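Local coordinates for CLIP-associating protein 2 (Mus musculus, PDB 3WOZ) that probably binds tubulin through its TOG domains and contributes to the regulation of microtubule dynamics, at residues T115-M129 against Y150-F163. Numbering follows the deposited sequence.
Sequences TRESFPNDLQFNILM and YIETLAKQMDPRDF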
loop_
_atom_site.group_PDB
_atom_site.type_symbol
_atom_site.label_atom_id
_atom_site.label_comp_id
_atom_site.label_asym_id
_atom_site.label_seq_id
_atom_site.Cartn_x
_atom_site.Cartn_y
_atom_site.Cartn_z
ATOM N N THR A 115 -7.905 -1.087 2.157
ATOM C CA THR A 115 -6.929 -0.252 2.867
ATOM C C THR A 115 -7.136 1.223 2.551
ATOM O O THR A 115 -7.238 2.044 3.455
ATOM C CB THR A 115 -5.478 -0.644 2.504
ATOM O OG1 THR A 115 -5.280 -2.029 2.794
ATOM C CG2 THR A 115 -4.457 0.186 3.300
ATOM N N ARG A 116 -7.217 1.541 1.265
ATOM C CA ARG A 116 -7.302 2.926 0.803
ATOM C C ARG A 116 -8.514 3.673 1.346
ATOM O O ARG A 116 -8.435 4.879 1.589
ATOM C CB ARG A 116 -7.298 2.968 -0.722
ATOM C CG ARG A 116 -6.716 4.238 -1.334
ATOM C CD ARG A 116 -6.307 3.974 -2.790
ATOM N NE ARG A 116 -7.417 3.367 -3.519
ATOM C CZ ARG A 116 -7.403 2.173 -4.103
ATOM N NH1 ARG A 116 -6.316 1.401 -4.100
ATOM N NH2 ARG A 116 -8.497 1.760 -4.717
ATOM N N GLU A 117 -9.621 2.956 1.544
ATOM C CA GLU A 117 -10.849 3.568 2.047
ATOM C C GLU A 117 -11.012 3.442 3.563
ATOM O O GLU A 117 -11.988 3.940 4.119
ATOM C CB GLU A 117 -12.087 3.004 1.318
ATOM C CG GLU A 117 -12.447 1.561 1.680
ATOM C CD GLU A 117 -13.579 0.987 0.823
ATOM O OE1 GLU A 117 -13.805 1.477 -0.302
ATOM O OE2 GLU A 117 -14.240 0.029 1.276
ATOM N N SER A 118 -10.061 2.790 4.228
ATOM C CA SER A 118 -10.198 2.505 5.661
ATOM C C SER A 118 -9.304 3.346 6.593
ATOM O O SER A 118 -9.440 3.272 7.808
ATOM C CB SER A 118 -9.962 1.016 5.934
ATOM O OG SER A 118 -10.820 0.204 5.148
ATOM N N PHE A 119 -8.400 4.138 6.027
ATOM C CA PHE A 119 -7.398 4.843 6.835
ATOM C C PHE A 119 -7.311 6.312 6.448
ATOM O O PHE A 119 -7.621 6.653 5.313
ATOM C CB PHE A 119 -6.025 4.179 6.673
ATOM C CG PHE A 119 -5.945 2.797 7.250
ATOM C CD1 PHE A 119 -5.704 2.609 8.611
ATOM C CD2 PHE A 119 -6.099 1.677 6.435
ATOM C CE1 PHE A 119 -5.622 1.328 9.149
ATOM C CE2 PHE A 119 -6.023 0.392 6.966
ATOM C CZ PHE A 119 -5.783 0.217 8.324
ATOM N N PRO A 120 -6.870 7.187 7.381
ATOM C CA PRO A 120 -6.736 8.607 7.021
ATOM C C PRO A 120 -5.835 8.797 5.806
ATOM O O PRO A 120 -4.829 8.104 5.673
ATOM C CB PRO A 120 -6.099 9.238 8.266
ATOM C CG PRO A 120 -6.432 8.305 9.384
ATOM C CD PRO A 120 -6.461 6.930 8.776
ATOM N N ASN A 121 -6.208 9.725 4.931
ATOM C CA ASN A 121 -5.489 9.950 3.681
ATOM C C ASN A 121 -4.060 10.473 3.866
ATOM O O ASN A 121 -3.135 9.999 3.203
ATOM C CB ASN A 121 -6.286 10.882 2.762
ATOM C CG ASN A 121 -7.542 10.225 2.190
ATOM O OD1 ASN A 121 -7.568 9.021 1.919
ATOM N ND2 ASN A 121 -8.585 11.028 1.986
ATOM N N ASP A 122 -3.887 11.449 4.759
ATOM C CA ASP A 122 -2.566 12.037 5.009
ATOM C C ASP A 122 -1.559 10.976 5.448
ATOM O O ASP A 122 -0.451 10.913 4.908
ATOM C CB ASP A 122 -2.637 13.206 6.014
ATOM C CG ASP A 122 -3.202 12.801 7.372
ATOM O OD1 ASP A 122 -3.970 11.811 7.459
ATOM O OD2 ASP A 122 -2.883 13.492 8.364
ATOM N N LEU A 123 -1.968 10.131 6.394
ATOM C CA LEU A 123 -1.140 9.024 6.891
ATOM C C LEU A 123 -0.751 8.033 5.785
ATOM O O LEU A 123 0.412 7.614 5.697
ATOM C CB LEU A 123 -1.847 8.275 8.028
ATOM C CG LEU A 123 -2.192 8.966 9.357
ATOM C CD1 LEU A 123 -2.791 7.940 10.301
ATOM C CD2 LEU A 123 -0.991 9.642 10.020
ATOM N N GLN A 124 -1.723 7.659 4.952
ATOM C CA GLN A 124 -1.463 6.811 3.785
ATOM C C GLN A 124 -0.460 7.484 2.858
ATOM O O GLN A 124 0.495 6.856 2.406
ATOM C CB GLN A 124 -2.741 6.563 2.989
ATOM C CG GLN A 124 -3.810 5.748 3.673
ATOM C CD GLN A 124 -4.920 5.400 2.706
ATOM O OE1 GLN A 124 -6.076 5.772 2.900
ATOM N NE2 GLN A 124 -4.561 4.717 1.631
ATOM N N PHE A 125 -0.697 8.761 2.569
ATOM C CA PHE A 125 0.138 9.516 1.638
ATOM C C PHE A 125 1.585 9.624 2.116
ATOM O O PHE A 125 2.516 9.513 1.315
ATOM C CB PHE A 125 -0.445 10.909 1.388
ATOM C CG PHE A 125 0.253 11.671 0.295
ATOM C CD1 PHE A 125 1.159 12.683 0.605
ATOM C CD2 PHE A 125 0.018 11.366 -1.044
ATOM C CE1 PHE A 125 1.812 13.393 -0.404
ATOM C CE2 PHE A 125 0.666 12.067 -2.062
ATOM C CZ PHE A 125 1.567 13.081 -1.742
ATOM N N ASN A 126 1.760 9.830 3.420
ATOM C CA ASN A 126 3.088 9.983 4.008
ATOM C C ASN A 126 3.893 8.695 3.924
ATOM O O ASN A 126 5.095 8.725 3.660
ATOM C CB ASN A 126 2.997 10.482 5.454
ATOM C CG ASN A 126 2.448 11.901 5.556
ATOM O OD1 ASN A 126 1.975 12.313 6.616
ATOM N ND2 ASN A 126 2.503 12.652 4.458
ATOM N N ILE A 127 3.217 7.566 4.131
ATOM C CA ILE A 127 3.823 6.251 3.940
ATOM C C ILE A 127 4.245 6.069 2.487
ATOM O O ILE A 127 5.317 5.528 2.210
ATOM C CB ILE A 127 2.866 5.122 4.372
ATOM C CG1 ILE A 127 2.787 5.064 5.899
ATOM C CG2 ILE A 127 3.307 3.768 3.803
ATOM C CD1 ILE A 127 1.515 4.479 6.415
ATOM N N LEU A 128 3.408 6.541 1.570
ATOM C CA LEU A 128 3.680 6.403 0.147
ATOM C C LEU A 128 4.869 7.251 -0.309
ATOM O O LEU A 128 5.615 6.849 -1.201
ATOM C CB LEU A 128 2.431 6.727 -0.671
ATOM C CG LEU A 128 1.248 5.749 -0.575
ATOM C CD1 LEU A 128 0.074 6.272 -1.369
ATOM C CD2 LEU A 128 1.616 4.363 -1.048
HETATM N N MSE A 129 5.046 8.419 0.302
HETATM C CA MSE A 129 6.185 9.271 -0.032
HETATM C C MSE A 129 7.504 8.636 0.416
HETATM O O MSE A 129 8.448 8.559 -0.367
HETATM C CB MSE A 129 6.011 10.686 0.525
HETATM C CG MSE A 129 4.877 11.491 -0.116
HETATM SE SE MSE A 129 4.910 11.636 -2.069
HETATM C CE MSE A 129 3.737 10.145 -2.536
ATOM N N TYR A 150 -1.550 3.548 -7.001
ATOM C CA TYR A 150 -2.145 3.767 -5.688
ATOM C C TYR A 150 -2.109 5.252 -5.305
ATOM O O TYR A 150 -3.128 5.800 -4.870
ATOM C CB TYR A 150 -1.459 2.898 -4.634
ATOM C CG TYR A 150 -2.207 2.800 -3.320
ATOM C CD1 TYR A 150 -2.157 3.838 -2.383
ATOM C CD2 TYR A 150 -2.949 1.667 -3.003
ATOM C CE1 TYR A 150 -2.836 3.749 -1.170
ATOM C CE2 TYR A 150 -3.624 1.567 -1.791
ATOM C CZ TYR A 150 -3.566 2.615 -0.883
ATOM O OH TYR A 150 -4.230 2.517 0.318
ATOM N N ILE A 151 -0.952 5.897 -5.479
ATOM C CA ILE A 151 -0.839 7.355 -5.281
ATOM C C ILE A 151 -1.944 8.054 -6.047
ATOM O O ILE A 151 -2.716 8.812 -5.470
ATOM C CB ILE A 151 0.498 7.964 -5.806
ATOM C CG1 ILE A 151 1.724 7.112 -5.454
ATOM C CG2 ILE A 151 0.644 9.432 -5.357
ATOM C CD1 ILE A 151 2.201 7.206 -4.046
ATOM N N GLU A 152 -2.008 7.788 -7.351
ATOM C CA GLU A 152 -2.979 8.433 -8.226
ATOM C C GLU A 152 -4.404 8.297 -7.694
ATOM O O GLU A 152 -5.141 9.279 -7.650
ATOM C CB GLU A 152 -2.899 7.886 -9.653
ATOM C CG GLU A 152 -3.330 8.918 -10.692
ATOM C CD GLU A 152 -4.197 8.353 -11.797
ATOM O OE1 GLU A 152 -3.987 7.189 -12.207
ATOM O OE2 GLU A 152 -5.088 9.094 -12.272
ATOM N N THR A 153 -4.784 7.087 -7.285
ATOM C CA THR A 153 -6.136 6.840 -6.768
ATOM C C THR A 153 -6.360 7.551 -5.427
ATOM O O THR A 153 -7.442 8.082 -5.174
ATOM C CB THR A 153 -6.429 5.332 -6.647
ATOM O OG1 THR A 153 -6.050 4.675 -7.862
ATOM C CG2 THR A 153 -7.907 5.078 -6.384
ATOM N N LEU A 154 -5.330 7.573 -4.582
ATOM C CA LEU A 154 -5.404 8.261 -3.291
ATOM C C LEU A 154 -5.559 9.767 -3.486
ATOM O O LEU A 154 -6.264 10.428 -2.721
ATOM C CB LEU A 154 -4.168 7.959 -2.430
ATOM C CG LEU A 154 -4.200 8.456 -0.977
ATOM C CD1 LEU A 154 -5.218 7.680 -0.145
ATOM C CD2 LEU A 154 -2.821 8.375 -0.340
ATOM N N ALA A 155 -4.907 10.291 -4.520
ATOM C CA ALA A 155 -4.965 11.714 -4.847
ATOM C C ALA A 155 -6.371 12.169 -5.236
ATOM O O ALA A 155 -6.733 13.326 -5.011
ATOM C CB ALA A 155 -3.971 12.044 -5.952
ATOM N N LYS A 156 -7.154 11.255 -5.811
ATOM C CA LYS A 156 -8.534 11.536 -6.211
ATOM C C LYS A 156 -9.492 11.638 -5.023
ATOM O O LYS A 156 -10.607 12.142 -5.164
ATOM C CB LYS A 156 -9.051 10.475 -7.199
ATOM C CG LYS A 156 -8.163 10.218 -8.422
ATOM C CD LYS A 156 -7.981 11.463 -9.284
ATOM C CE LYS A 156 -6.940 11.244 -10.373
ATOM N NZ LYS A 156 -7.430 10.334 -11.449
ATOM N N GLN A 157 -9.066 11.153 -3.861
ATOM C CA GLN A 157 -9.911 11.184 -2.667
ATOM C C GLN A 157 -9.353 12.064 -1.536
ATOM O O GLN A 157 -9.999 12.244 -0.504
ATOM C CB GLN A 157 -10.204 9.756 -2.172
ATOM C CG GLN A 157 -8.999 8.980 -1.630
ATOM C CD GLN A 157 -9.363 7.588 -1.124
ATOM O OE1 GLN A 157 -9.970 6.793 -1.840
ATOM N NE2 GLN A 157 -8.979 7.285 0.110
HETATM N N MSE A 158 -8.158 12.610 -1.739
HETATM C CA MSE A 158 -7.482 13.417 -0.723
HETATM C C MSE A 158 -8.033 14.831 -0.588
HETATM O O MSE A 158 -8.687 15.347 -1.494
HETATM C CB MSE A 158 -5.992 13.514 -1.042
HETATM C CG MSE A 158 -5.136 12.458 -0.394
HETATM SE SE MSE A 158 -3.396 12.378 -1.246
HETATM C CE MSE A 158 -2.557 13.986 -0.527
ATOM N N ASP A 159 -7.758 15.444 0.559
ATOM C CA ASP A 159 -7.907 16.887 0.735
ATOM C C ASP A 159 -6.646 17.564 0.211
ATOM O O ASP A 159 -5.567 16.981 0.293
ATOM C CB ASP A 159 -8.086 17.234 2.215
ATOM C CG ASP A 159 -9.518 17.090 2.688
ATOM O OD1 ASP A 159 -10.445 17.088 1.844
ATOM O OD2 ASP A 159 -9.714 16.994 3.919
ATOM N N PRO A 160 -6.772 18.792 -0.332
ATOM C CA PRO A 160 -5.601 19.547 -0.797
ATOM C C PRO A 160 -4.483 19.697 0.249
ATOM O O PRO A 160 -3.306 19.634 -0.106
ATOM C CB PRO A 160 -6.191 20.913 -1.154
ATOM C CG PRO A 160 -7.584 20.603 -1.577
ATOM C CD PRO A 160 -8.034 19.472 -0.688
ATOM N N ARG A 161 -4.841 19.868 1.520
ATOM C CA ARG A 161 -3.834 20.070 2.571
ATOM C C ARG A 161 -3.243 18.762 3.118
ATOM O O ARG A 161 -2.502 18.767 4.109
ATOM C CB ARG A 161 -4.376 20.975 3.695
ATOM C CG ARG A 161 -3.317 21.629 4.619
ATOM C CD ARG A 161 -2.017 22.033 3.898
ATOM N NE ARG A 161 -2.214 23.063 2.878
ATOM C CZ ARG A 161 -1.475 23.187 1.776
ATOM N NH1 ARG A 161 -0.483 22.339 1.528
ATOM N NH2 ARG A 161 -1.734 24.158 0.909
ATOM N N ASP A 162 -3.553 17.647 2.459
ATOM C CA ASP A 162 -2.880 16.383 2.746
ATOM C C ASP A 162 -1.560 16.324 1.974
ATOM O O ASP A 162 -0.695 15.497 2.264
ATOM C CB ASP A 162 -3.766 15.190 2.375
ATOM C CG ASP A 162 -4.987 15.052 3.269
ATOM O OD1 ASP A 162 -6.003 14.508 2.789
ATOM O OD2 ASP A 162 -4.939 15.474 4.444
ATOM N N PHE A 163 -1.422 17.212 0.991
ATOM C CA PHE A 163 -0.226 17.295 0.163
ATOM C C PHE A 163 0.525 18.603 0.421
ATOM O O PHE A 163 0.034 19.687 0.096
ATOM C CB PHE A 163 -0.597 17.154 -1.315
ATOM C CG PHE A 163 0.538 17.435 -2.262
ATOM C CD1 PHE A 163 0.536 18.584 -3.045
ATOM C CD2 PHE A 163 1.608 16.554 -2.372
ATOM C CE1 PHE A 163 1.584 18.850 -3.929
ATOM C CE2 PHE A 163 2.661 16.815 -3.251
ATOM C CZ PHE A 163 2.649 17.965 -4.027
HETATM O O HOH W 1 -9.932 4.242 -2.772
HETATM O O HOH W 2 -8.586 13.624 3.519
#
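Tyr150 and Arg116 meet because each sends its CG away from the backbone N (chi1 -166° and -152°), so that the two side chains run alongside one another, pointing opposite ways. Arg116 lays its CD over one face of the phenol ring, 3.7 Å from the ring centroid of Tyr150, and a bend at chi3 then turns the guanidinium edge-on, its NH1 above the CD2-CE2 side of the ring; NH2 forms a salt bridge with Asp113. The methyl CG2 of Thr153 covers one guanidinium face. Tyr150 is thus a knob among Thr115, Arg116, Gln124 and Leu128, and an alanine here would probably open a gap between these four and leave the aliphatic part of Arg116 without its aromatic support. Helices 121-133 and 141-155 run nearly antiparallel, their local axes 10.8 Å apart, the antiparallel helix packing from which the HEAT-repeat solenoid of a TOG domain is built, while the end of helix 102-118 closes one flank. Leu154 supplies a second knob, held by Asn121, Gln124, Phe125 and Leu128. Further along the helix pair, Leu128 CB presses tightly on Ile151 CD1 at 3.4 Å. Gln157 NE2 uses both hydrogens: one bond to Asn121 OD1 (2.9 Å) is almost straight and lies in the Gln157 amide plane, the other reaches Arg116 O (2.9 Å) from above the carbonyl plane. A water links Gln157 OE1 to Arg116 NE. Met158, present as selenomethionine, makes a Met-aromatic contact with Phe125, CE over the ring face at 3.8 Å from the centroid and the selenium oblique to it, while Leu199 also touches Phe125.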